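Local coordinates for protein taurine:2-oxoglutarate aminotransferase (Bifidobacterium kashiwanohense PV20-2, PDB 6JIX) that probably transfers amino groups from taurine to 2-oxoglutarate, acting as a pyridoxal-5'-phosphate-dependent aminotransferase of class III, at residues 218-223 / 249-254; 139-144 / 173-178; 119-124 / 145-150. One frame throughout, in Å; residues are numbered along the deposited sequence.

Interaction 1 of 3, residues 218-223 / 249-254; sequences MESIVG and MICDEV. With PLP (pyridoxal-5'-phosphate), chain G.
The carboxylate oxygen OD2 of D252, whose CB packs 3.8 Å from E219 CA across the two strands, is gripped from several sides: N120 ND2 and H144 ND1 both hydrogen-bond to it, and N1 of PLP lies 2.7 Å from D252 OD2. An acidic side chain facing the pyridine nitrogen is characteristic of fold type I PLP enzymes, as in the aminotransferases, and D252 fills that place here. Its CG is anti to the backbone N (chi1 -178°), which carries the carboxylate forward to the cofactor, while OD1 takes V254 N at 2.8 Å in an Asx turn. That turn brings V254 CG1 over one face of the pyridine ring, 3.7 Å from PLP C4. E219 lies beside D252 and points the same way, its extended chain ending with OE1 3.1 Å from the PLP methyl carbon C2A. G223 N donates to E219 OE1 from above the carboxylate plane (2.9 Å), and OE2 accepts from Y143 N, so both oxygens are held.

Parallel backbone pairing sets this register. M218 N donates to I250 O (3.0 Å, 163° at the hydrogen) and D252 N to M218 O (2.9 Å), whereas the bond from S220 N to D252 O is weak. S220 OG also donates to E253 OE2, but the modelled separation is too short for its value to be trusted. Strands 213-219 and 248-252, joined through helix 234-245, form a beta-alpha-beta unit inside the large mixed sheet: M218 faces that helix, and strand 276-279 flanks 248-252 on the side away from 213-219.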
loop_
_atom_site.group_PDB
_atom_site.type_symbol
_atom_site.label_atom_id
_atom_site.label_comp_id
_atom_site.label_asym_id
_atom_site.label_seq_id
_atom_site.Cartn_x
_atom_site.Cartn_y
_atom_site.Cartn_z
ATOM N N MET A 218 17.175 -9.058 2.072
ATOM C CA MET A 218 17.140 -10.125 1.076
ATOM C C MET A 218 15.888 -10.965 1.234
ATOM O O MET A 218 15.416 -11.188 2.350
ATOM C CB MET A 218 18.410 -11.005 1.055
ATOM C CG MET A 218 19.137 -11.210 2.321
ATOM S SD MET A 218 20.886 -11.589 1.969
ATOM C CE MET A 218 20.825 -12.942 0.800
ATOM N N GLU A 219 15.307 -11.343 0.093
ATOM C CA GLU A 219 14.312 -12.410 0.071
ATOM C C GLU A 219 14.889 -13.677 0.680
ATOM O O GLU A 219 15.971 -14.139 0.282
ATOM C CB GLU A 219 13.876 -12.715 -1.363
ATOM C CG GLU A 219 12.985 -11.704 -2.032
ATOM C CD GLU A 219 12.719 -12.053 -3.500
ATOM O OE1 GLU A 219 11.680 -12.700 -3.772
ATOM O OE2 GLU A 219 13.535 -11.678 -4.375
ATOM N N SER A 220 14.136 -14.273 1.606
ATOM C CA SER A 220 14.606 -15.504 2.246
ATOM C C SER A 220 15.049 -16.522 1.199
ATOM O O SER A 220 16.178 -17.028 1.239
ATOM C CB SER A 220 13.502 -16.088 3.137
ATOM O OG SER A 220 13.201 -15.243 4.245
ATOM N N ILE A 221 14.196 -16.767 0.207
ATOM C CA ILE A 221 14.539 -17.490 -1.013
ATOM C C ILE A 221 14.049 -16.627 -2.160
ATOM O O ILE A 221 12.870 -16.256 -2.185
ATOM C CB ILE A 221 13.880 -18.880 -1.071
ATOM C CG1 ILE A 221 14.510 -19.811 -0.043
ATOM C CG2 ILE A 221 14.014 -19.480 -2.476
ATOM C CD1 ILE A 221 13.610 -20.986 0.356
ATOM N N VAL A 222 14.953 -16.252 -3.073
ATOM C CA VAL A 222 14.554 -15.351 -4.160
ATOM C C VAL A 222 13.405 -15.977 -4.940
ATOM O O VAL A 222 13.547 -17.069 -5.505
ATOM C CB VAL A 222 15.740 -15.001 -5.068
ATOM C CG1 VAL A 222 15.243 -14.498 -6.410
ATOM C CG2 VAL A 222 16.598 -13.939 -4.417
ATOM N N GLY A 223 12.269 -15.269 -5.002
ATOM C CA GLY A 223 11.031 -15.848 -5.479
ATOM C C GLY A 223 10.632 -15.572 -6.911
ATOM O O GLY A 223 10.857 -16.407 -7.794
ATOM N N MET A 249 19.611 -7.608 9.730
ATOM C CA MET A 249 19.231 -8.477 8.628
ATOM C C MET A 249 17.720 -8.447 8.496
ATOM O O MET A 249 17.002 -8.638 9.484
ATOM C CB MET A 249 19.702 -9.905 8.854
ATOM C CG MET A 249 19.453 -10.817 7.700
ATOM S SD MET A 249 20.041 -12.480 8.104
ATOM C CE MET A 249 20.106 -13.218 6.472
ATOM N N ILE A 250 17.243 -8.122 7.302
ATOM C CA ILE A 250 15.818 -8.084 7.015
ATOM C C ILE A 250 15.541 -9.126 5.955
ATOM O O ILE A 250 15.986 -8.979 4.811
ATOM C CB ILE A 250 15.361 -6.697 6.533
ATOM C CG1 ILE A 250 15.895 -5.589 7.453
ATOM C CG2 ILE A 250 13.850 -6.663 6.395
ATOM C CD1 ILE A 250 15.598 -4.194 6.954
ATOM N N CYS A 251 14.761 -10.140 6.306
ATOM C CA CYS A 251 14.328 -11.121 5.323
ATOM C C CYS A 251 12.956 -10.730 4.793
ATOM O O CYS A 251 12.068 -10.343 5.559
ATOM C CB CYS A 251 14.265 -12.528 5.918
ATOM S SG CYS A 251 15.848 -13.212 6.344
ATOM N N ASP A 252 12.799 -10.821 3.475
ATOM C CA ASP A 252 11.529 -10.550 2.812
ATOM C C ASP A 252 10.776 -11.876 2.663
ATOM O O ASP A 252 11.165 -12.738 1.869
ATOM C CB ASP A 252 11.792 -9.863 1.469
ATOM C CG ASP A 252 10.519 -9.493 0.726
ATOM O OD1 ASP A 252 9.483 -10.159 0.945
ATOM O OD2 ASP A 252 10.562 -8.545 -0.097
ATOM N N GLU A 253 9.695 -12.040 3.428
ATOM C CA GLU A 253 8.857 -13.231 3.369
ATOM C C GLU A 253 7.583 -12.992 2.573
ATOM O O GLU A 253 6.651 -13.798 2.657
ATOM C CB GLU A 253 8.478 -13.705 4.777
ATOM C CG GLU A 253 9.631 -14.139 5.650
ATOM C CD GLU A 253 10.030 -15.568 5.394
ATOM O OE1 GLU A 253 9.123 -16.394 5.169
ATOM O OE2 GLU A 253 11.248 -15.865 5.406
ATOM N N VAL A 254 7.520 -11.909 1.797
ATOM C CA VAL A 254 6.270 -11.568 1.122
ATOM C C VAL A 254 5.790 -12.736 0.258
ATOM O O VAL A 254 4.598 -13.073 0.247
ATOM C CB VAL A 254 6.434 -10.273 0.303
ATOM C CG1 VAL A 254 5.326 -10.147 -0.745
ATOM C CG2 VAL A 254 6.439 -9.061 1.228
HETATM N N1 PLP G . 8.614 -8.824 -1.990
HETATM C C2 PLP G . 8.519 -9.953 -2.698
HETATM C C2A PLP G . 9.434 -11.129 -2.405
HETATM C C3 PLP G . 7.563 -10.072 -3.737
HETATM O O3 PLP G . 7.445 -11.226 -4.489
HETATM C C4 PLP G . 6.717 -9.022 -4.016
HETATM C C4A PLP G . 5.677 -9.189 -5.162
HETATM O O4A PLP G . 5.896 -9.965 -6.094
HETATM C C5 PLP G . 6.853 -7.836 -3.231
HETATM C C6 PLP G . 7.812 -7.766 -2.212
HETATM C C5A PLP G . 5.905 -6.613 -3.511
HETATM O O4P PLP G . 4.693 -6.928 -2.902
HETATM P P PLP G . 3.353 -6.086 -3.280
HETATM O O1P PLP G . 2.256 -6.439 -2.374
HETATM O O2P PLP G . 3.538 -4.639 -3.043
HETATM O O3P PLP G . 2.982 -6.363 -4.898
#

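Interaction 2 of 3, residues 139-144 / 173-178; sequences CYRSYH and HFMNPN. With PLP (pyridoxal-5'-phosphate), chain G.
With its CG lodged between the backbone N and the carbonyl carbon (chi1 41°), N176 swings its amide across to the main chain of R141, and the extended R141 side chain crosses N176 at a slant to reach its backbone carbonyl. The amide grips one residue at both polar ends of its backbone. R141 N donates in the carbonyl plane to a lone pair of N176 OD1 (3.2 Å), and N176 ND2 donates to R141 O through an almost straight hydrogen bond (173° at the hydrogen), the acceptor lying in the amide plane. R141 is the centre of an inverse gamma turn, so this one side chain bridges the two sides of the bend.

At the far end of R141, NH1 meets N176 O at 2.8 Å, nearly along the carbonyl axis and in the guanidinium plane. N178 CB sits over the centre of one guanidinium face, 3.5 Å from R141 CZ, and M175 SD lies over the opposite face. A long, weak ion pair links R141 NH2 with D182.

At C139 and F174 the main chains still belong to the large mixed sheet of the PLP-binding fold, where strand 171-174, outermost in this chain, runs parallel to 135-139. Y140 N donates to F174 O at 2.9 Å, just as the first strand gives way to loop. C139 and F174 share a sheet face, C139 SG approaching the F174 ring obliquely with CZ 3.4 Å away; helix 190-208 and M218 also pack against F174.

H173 CB makes a CH-pi contact over the face of the Y140 ring, 3.4 Å from its centroid. The H173 and Y140 ring planes are near parallel but slid apart, with little overlap. M175, bent at chi2 and chi3, brings CE to within 3.3 Å of Y140 CD2.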
loop_
_atom_site.group_PDB
_atom_site.type_symbol
_atom_site.label_atom_id
_atom_site.label_comp_id
_atom_site.label_asym_id
_atom_site.label_seq_id
_atom_site.Cartn_x
_atom_site.Cartn_y
_atom_site.Cartn_z
ATOM N N CYS A 139 20.094 -7.472 -2.902
ATOM C CA CYS A 139 20.592 -8.310 -3.984
ATOM C C CYS A 139 20.112 -7.804 -5.335
ATOM O O CYS A 139 18.976 -7.333 -5.470
ATOM C CB CYS A 139 20.135 -9.753 -3.808
ATOM S SG CYS A 139 20.457 -10.454 -2.209
ATOM N N TYR A 140 20.982 -7.935 -6.341
ATOM C CA TYR A 140 20.592 -7.645 -7.720
ATOM C C TYR A 140 19.490 -8.591 -8.195
ATOM O O TYR A 140 18.578 -8.178 -8.920
ATOM C CB TYR A 140 21.809 -7.748 -8.643
ATOM C CG TYR A 140 22.636 -6.488 -8.762
ATOM C CD1 TYR A 140 22.078 -5.302 -9.214
ATOM C CD2 TYR A 140 23.989 -6.484 -8.431
ATOM C CE1 TYR A 140 22.853 -4.134 -9.325
ATOM C CE2 TYR A 140 24.768 -5.328 -8.545
ATOM C CZ TYR A 140 24.200 -4.159 -8.995
ATOM O OH TYR A 140 24.968 -3.008 -9.106
ATOM N N ARG A 141 19.552 -9.864 -7.794
ATOM C CA ARG A 141 18.523 -10.841 -8.160
ATOM C C ARG A 141 17.469 -10.855 -7.059
ATOM O O ARG A 141 17.434 -11.727 -6.184
ATOM C CB ARG A 141 19.134 -12.219 -8.360
ATOM C CG ARG A 141 19.711 -12.495 -9.730
ATOM C CD ARG A 141 20.688 -13.673 -9.645
ATOM N NE ARG A 141 21.258 -14.051 -10.936
ATOM C CZ ARG A 141 22.508 -14.467 -11.107
ATOM N NH1 ARG A 141 23.323 -14.563 -10.068
ATOM N NH2 ARG A 141 22.942 -14.798 -12.317
ATOM N N SER A 142 16.570 -9.881 -7.128
ATOM C CA SER A 142 15.568 -9.714 -6.083
ATOM C C SER A 142 14.484 -8.763 -6.565
ATOM O O SER A 142 14.713 -7.927 -7.452
ATOM C CB SER A 142 16.199 -9.182 -4.784
ATOM O OG SER A 142 16.354 -7.765 -4.803
ATOM N N TYR A 143 13.296 -8.919 -5.982
ATOM C CA TYR A 143 12.205 -7.962 -6.134
ATOM C C TYR A 143 11.583 -7.699 -4.770
ATOM O O TYR A 143 11.260 -8.645 -4.037
ATOM C CB TYR A 143 11.134 -8.459 -7.109
ATOM C CG TYR A 143 10.006 -7.468 -7.313
ATOM C CD1 TYR A 143 10.204 -6.302 -8.046
ATOM C CD2 TYR A 143 8.740 -7.691 -6.760
ATOM C CE1 TYR A 143 9.169 -5.379 -8.242
ATOM C CE2 TYR A 143 7.695 -6.779 -6.951
ATOM C CZ TYR A 143 7.913 -5.615 -7.695
ATOM O OH TYR A 143 6.884 -4.693 -7.885
ATOM N N HIS A 144 11.413 -6.409 -4.437
ATOM C CA HIS A 144 10.871 -5.991 -3.146
ATOM C C HIS A 144 9.699 -5.025 -3.230
ATOM O O HIS A 144 9.270 -4.510 -2.192
ATOM C CB HIS A 144 11.969 -5.349 -2.288
ATOM C CG HIS A 144 13.094 -6.278 -1.966
ATOM N ND1 HIS A 144 12.971 -7.306 -1.057
ATOM C CD2 HIS A 144 14.362 -6.342 -2.443
ATOM C CE1 HIS A 144 14.121 -7.954 -0.976
ATOM N NE2 HIS A 144 14.982 -7.386 -1.801
ATOM N N HIS A 173 23.744 -2.404 -4.195
ATOM C CA HIS A 173 23.335 -3.716 -4.665
ATOM C C HIS A 173 24.532 -4.646 -4.760
ATOM O O HIS A 173 25.600 -4.251 -5.238
ATOM C CB HIS A 173 22.633 -3.596 -6.016
ATOM C CG HIS A 173 21.343 -2.851 -5.934
ATOM N ND1 HIS A 173 21.231 -1.514 -6.254
ATOM C CD2 HIS A 173 20.114 -3.241 -5.515
ATOM C CE1 HIS A 173 19.984 -1.119 -6.061
ATOM N NE2 HIS A 173 19.286 -2.147 -5.613
ATOM N N PHE A 174 24.354 -5.877 -4.285
ATOM C CA PHE A 174 25.367 -6.911 -4.426
ATOM C C PHE A 174 24.804 -8.096 -5.188
ATOM O O PHE A 174 23.611 -8.400 -5.110
ATOM C CB PHE A 174 25.936 -7.387 -3.069
ATOM C CG PHE A 174 24.946 -8.078 -2.169
ATOM C CD1 PHE A 174 23.901 -7.370 -1.572
ATOM C CD2 PHE A 174 25.097 -9.425 -1.865
ATOM C CE1 PHE A 174 23.011 -8.011 -0.712
ATOM C CE2 PHE A 174 24.213 -10.073 -1.027
ATOM C CZ PHE A 174 23.174 -9.370 -0.438
ATOM N N MET A 175 25.675 -8.753 -5.938
ATOM C CA MET A 175 25.267 -9.902 -6.734
ATOM C C MET A 175 25.165 -11.144 -5.853
ATOM O O MET A 175 26.103 -11.469 -5.118
ATOM C CB MET A 175 26.258 -10.139 -7.872
ATOM C CG MET A 175 25.879 -11.286 -8.784
ATOM S SD MET A 175 24.310 -11.020 -9.650
ATOM C CE MET A 175 24.502 -9.288 -10.069
ATOM N N ASN A 176 23.992 -11.805 -5.880
ATOM C CA ASN A 176 23.810 -13.079 -5.198
ATOM C C ASN A 176 23.918 -14.227 -6.193
ATOM O O ASN A 176 23.664 -14.045 -7.388
ATOM C CB ASN A 176 22.452 -13.159 -4.478
ATOM C CG ASN A 176 21.297 -12.573 -5.292
ATOM O OD1 ASN A 176 21.494 -11.786 -6.225
ATOM N ND2 ASN A 176 20.072 -12.940 -4.916
ATOM N N PRO A 177 24.294 -15.417 -5.726
ATOM C CA PRO A 177 24.534 -16.533 -6.652
ATOM C C PRO A 177 23.236 -17.157 -7.133
ATOM O O PRO A 177 22.309 -17.394 -6.355
ATOM C CB PRO A 177 25.329 -17.533 -5.803
ATOM C CG PRO A 177 24.828 -17.283 -4.417
ATOM C CD PRO A 177 24.572 -15.791 -4.328
ATOM N N ASN A 178 23.187 -17.417 -8.434
ATOM C CA ASN A 178 22.189 -18.291 -9.043
ATOM C C ASN A 178 22.985 -19.490 -9.535
ATOM O O ASN A 178 23.507 -19.482 -10.650
ATOM C CB ASN A 178 21.432 -17.619 -10.190
ATOM C CG ASN A 178 20.363 -18.543 -10.832
ATOM O OD1 ASN A 178 20.375 -19.766 -10.661
ATOM N ND2 ASN A 178 19.449 -17.941 -11.585
HETATM N N1 PLP G . 8.614 -8.824 -1.990
HETATM C C2 PLP G . 8.519 -9.953 -2.698
HETATM C C2A PLP G . 9.434 -11.129 -2.405
HETATM C C3 PLP G . 7.563 -10.072 -3.737
HETATM O O3 PLP G . 7.445 -11.226 -4.489
HETATM C C4 PLP G . 6.717 -9.022 -4.016
HETATM C C4A PLP G . 5.677 -9.189 -5.162
HETATM O O4A PLP G . 5.896 -9.965 -6.094
HETATM C C5 PLP G . 6.853 -7.836 -3.231
HETATM C C6 PLP G . 7.812 -7.766 -2.212
HETATM C C5A PLP G . 5.905 -6.613 -3.511
HETATM O O4P PLP G . 4.693 -6.928 -2.902
HETATM P P PLP G . 3.353 -6.086 -3.280
HETATM O O1P PLP G . 2.256 -6.439 -2.374
HETATM O O2P PLP G . 3.538 -4.639 -3.043
HETATM O O3P PLP G . 2.982 -6.363 -4.898
#

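Interaction 3 of 3, residues 119-124 / 145-150; sequences SNENAI and GSTIGA. With PLP (pyridoxal-5'-phosphate), chain G.
The E121 carboxylate lies against the first turn of helix 148-153, with A150 N over one of its faces, 3.4 Å from E121 CD, and G149 N on that same side but obliquely placed. T147 OG1 approaches OE1 close to the carboxylate plane, at an edge; the modelled separation is too short for its exact value to be relied on. The second flat group, the amide of N120, presents ND2 to the rim of the PLP ring, 3.8 Å from PLP C6 and near the ring plane. ND2 also donates to H144 O, while OD1 accepts from T278 OG1, so the amide is fixed at both ends.

A bend at chi2 (-101°) turns the end of E121 away from its own helix axis and toward 145-150. There OE1 collects two weak backbone bonds, from G149 N at 3.1 Å and A150 N at 3.4 Å. T147 occupies the N-cap position, yet its side chain makes no capping bond; instead a carboxylate from helix 116-131 meets the amides at this helix start. The helix end and its N-H groups would be expected to stabilise a negative charge on E121. This is also a subunit boundary: E121 OE2 accepts from I148 N of the second subunit, and I148 N donates to E121 OE1 of that subunit, so the contact is made reciprocally across the dimer.

Looser van der Waals contacts complete the join: A150 CB lies 4.5 Å from N120 CB, and the I124 CD1 methyl 4.2 Å from the carbonyl oxygen G149 O. G145, at phi 129°, adopts a backbone conformation accessible chiefly to glycine and brings its CA to 3.7 Å from PLP C5A. Nearby, S146 OG hydrogen-bonds to G311 O of the second subunit.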
loop_
_atom_site.group_PDB
_atom_site.type_symbol
_atom_site.label_atom_id
_atom_site.label_comp_id
_atom_site.label_asym_id
_atom_site.label_seq_id
_atom_site.Cartn_x
_atom_site.Cartn_y
_atom_site.Cartn_z
ATOM N N SER A 119 5.617 -2.580 3.350
ATOM C CA SER A 119 6.294 -3.186 4.490
ATOM C C SER A 119 7.819 -3.178 4.313
ATOM O O SER A 119 8.561 -2.960 5.279
ATOM C CB SER A 119 5.768 -4.600 4.713
ATOM O OG SER A 119 5.523 -5.219 3.470
ATOM N N ASN A 120 8.317 -3.353 3.093
ATOM C CA ASN A 120 9.755 -3.189 2.896
ATOM C C ASN A 120 10.178 -1.735 3.056
ATOM O O ASN A 120 11.228 -1.454 3.653
ATOM C CB ASN A 120 10.165 -3.756 1.542
ATOM C CG ASN A 120 10.191 -5.269 1.556
ATOM O OD1 ASN A 120 10.460 -5.864 2.594
ATOM N ND2 ASN A 120 9.882 -5.896 0.430
ATOM N N GLU A 121 9.383 -0.796 2.512
ATOM C CA GLU A 121 9.631 0.633 2.720
ATOM C C GLU A 121 9.795 0.942 4.196
ATOM O O GLU A 121 10.708 1.663 4.602
ATOM C CB GLU A 121 8.481 1.472 2.159
ATOM C CG GLU A 121 8.175 1.289 0.688
ATOM C CD GLU A 121 8.753 2.406 -0.155
ATOM O OE1 GLU A 121 8.305 2.571 -1.308
ATOM O OE2 GLU A 121 9.661 3.119 0.337
ATOM N N ASN A 122 8.895 0.415 5.011
ATOM C CA ASN A 122 8.911 0.749 6.420
ATOM C C ASN A 122 10.030 0.018 7.145
ATOM O O ASN A 122 10.669 0.593 8.037
ATOM C CB ASN A 122 7.538 0.440 7.034
ATOM C CG ASN A 122 6.529 1.558 6.783
ATOM O OD1 ASN A 122 6.778 2.722 7.113
ATOM N ND2 ASN A 122 5.398 1.214 6.171
ATOM N N ALA A 123 10.315 -1.229 6.746
ATOM C CA ALA A 123 11.448 -1.937 7.332
ATOM C C ALA A 123 12.742 -1.177 7.083
ATOM O O ALA A 123 13.551 -0.994 7.999
ATOM C CB ALA A 123 11.532 -3.360 6.779
ATOM N N ILE A 124 12.934 -0.695 5.857
ATOM C CA ILE A 124 14.066 0.174 5.553
ATOM C C ILE A 124 14.090 1.380 6.490
ATOM O O ILE A 124 15.123 1.694 7.095
ATOM C CB ILE A 124 14.007 0.618 4.086
ATOM C CG1 ILE A 124 14.287 -0.555 3.163
ATOM C CG2 ILE A 124 14.957 1.794 3.843
ATOM C CD1 ILE A 124 13.850 -0.277 1.750
ATOM N N GLY A 145 9.200 -4.721 -4.424
ATOM C CA GLY A 145 8.098 -3.798 -4.590
ATOM C C GLY A 145 8.419 -2.731 -5.618
ATOM O O GLY A 145 9.545 -2.601 -6.093
ATOM N N SER A 146 7.392 -1.939 -5.935
ATOM C CA SER A 146 7.473 -0.996 -7.042
ATOM C C SER A 146 7.470 0.465 -6.613
ATOM O O SER A 146 7.788 1.339 -7.435
ATOM C CB SER A 146 6.317 -1.232 -8.025
ATOM O OG SER A 146 5.125 -1.492 -7.316
ATOM N N THR A 147 7.137 0.762 -5.363
ATOM C CA THR A 147 7.217 2.144 -4.923
ATOM C C THR A 147 8.685 2.567 -4.824
ATOM O O THR A 147 9.589 1.729 -4.758
ATOM C CB THR A 147 6.461 2.320 -3.597
ATOM O OG1 THR A 147 6.776 1.249 -2.703
ATOM C CG2 THR A 147 4.967 2.285 -3.843
ATOM N N ILE A 148 8.926 3.885 -4.823
ATOM C CA ILE A 148 10.288 4.393 -5.032
ATOM C C ILE A 148 11.274 3.752 -4.054
ATOM O O ILE A 148 12.410 3.421 -4.419
ATOM C CB ILE A 148 10.310 5.934 -4.946
ATOM C CG1 ILE A 148 9.364 6.530 -6.007
ATOM C CG2 ILE A 148 11.751 6.480 -5.094
ATOM C CD1 ILE A 148 9.573 7.980 -6.302
ATOM N N GLY A 149 10.874 3.587 -2.794
ATOM C CA GLY A 149 11.781 2.991 -1.827
ATOM C C GLY A 149 12.035 1.514 -2.085
ATOM O O GLY A 149 13.186 1.069 -2.169
ATOM N N ALA A 150 10.960 0.727 -2.207
ATOM C CA ALA A 150 11.143 -0.703 -2.417
ATOM C C ALA A 150 11.756 -1.001 -3.784
ATOM O O ALA A 150 12.483 -1.993 -3.935
ATOM C CB ALA A 150 9.805 -1.427 -2.264
HETATM N N1 PLP G . 8.614 -8.824 -1.990
HETATM C C2 PLP G . 8.519 -9.953 -2.698
HETATM C C2A PLP G . 9.434 -11.129 -2.405
HETATM C C3 PLP G . 7.563 -10.072 -3.737
HETATM O O3 PLP G . 7.445 -11.226 -4.489
HETATM C C4 PLP G . 6.717 -9.022 -4.016
HETATM C C4A PLP G . 5.677 -9.189 -5.162
HETATM O O4A PLP G . 5.896 -9.965 -6.094
HETATM C C5 PLP G . 6.853 -7.836 -3.231
HETATM C C6 PLP G . 7.812 -7.766 -2.212
HETATM C C5A PLP G . 5.905 -6.613 -3.511
HETATM O O4P PLP G . 4.693 -6.928 -2.902
HETATM P P PLP G . 3.353 -6.086 -3.280
HETATM O O1P PLP G . 2.256 -6.439 -2.374
HETATM O O2P PLP G . 3.538 -4.639 -3.043
HETATM O O3P PLP G . 2.982 -6.363 -4.898
#

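Overall arrangement
All three interactions touch the same PLP. Centres of interactions 1 and 2 lie about 11 Å apart, those of 1 and 3 about 13 Å, and those of 2 and 3 about 16 Å. Interactions 1 and 2 belong to one mixed sheet, joining strands 213-219 and 248-252 in its interior and 135-139 with the outer strand 171-174; interaction 3 adds helices 116-131 and 148-153. Along the chain, 2 and 3 alternate (119-124, 139-144, 145-150, 173-178), with 139-144 running straight into 145-150, and both finish before interaction 1 begins. Polar bridges tie the three together, so parts of the chain distant in sequence converge on one cofactor pocket that also borders the second subunit.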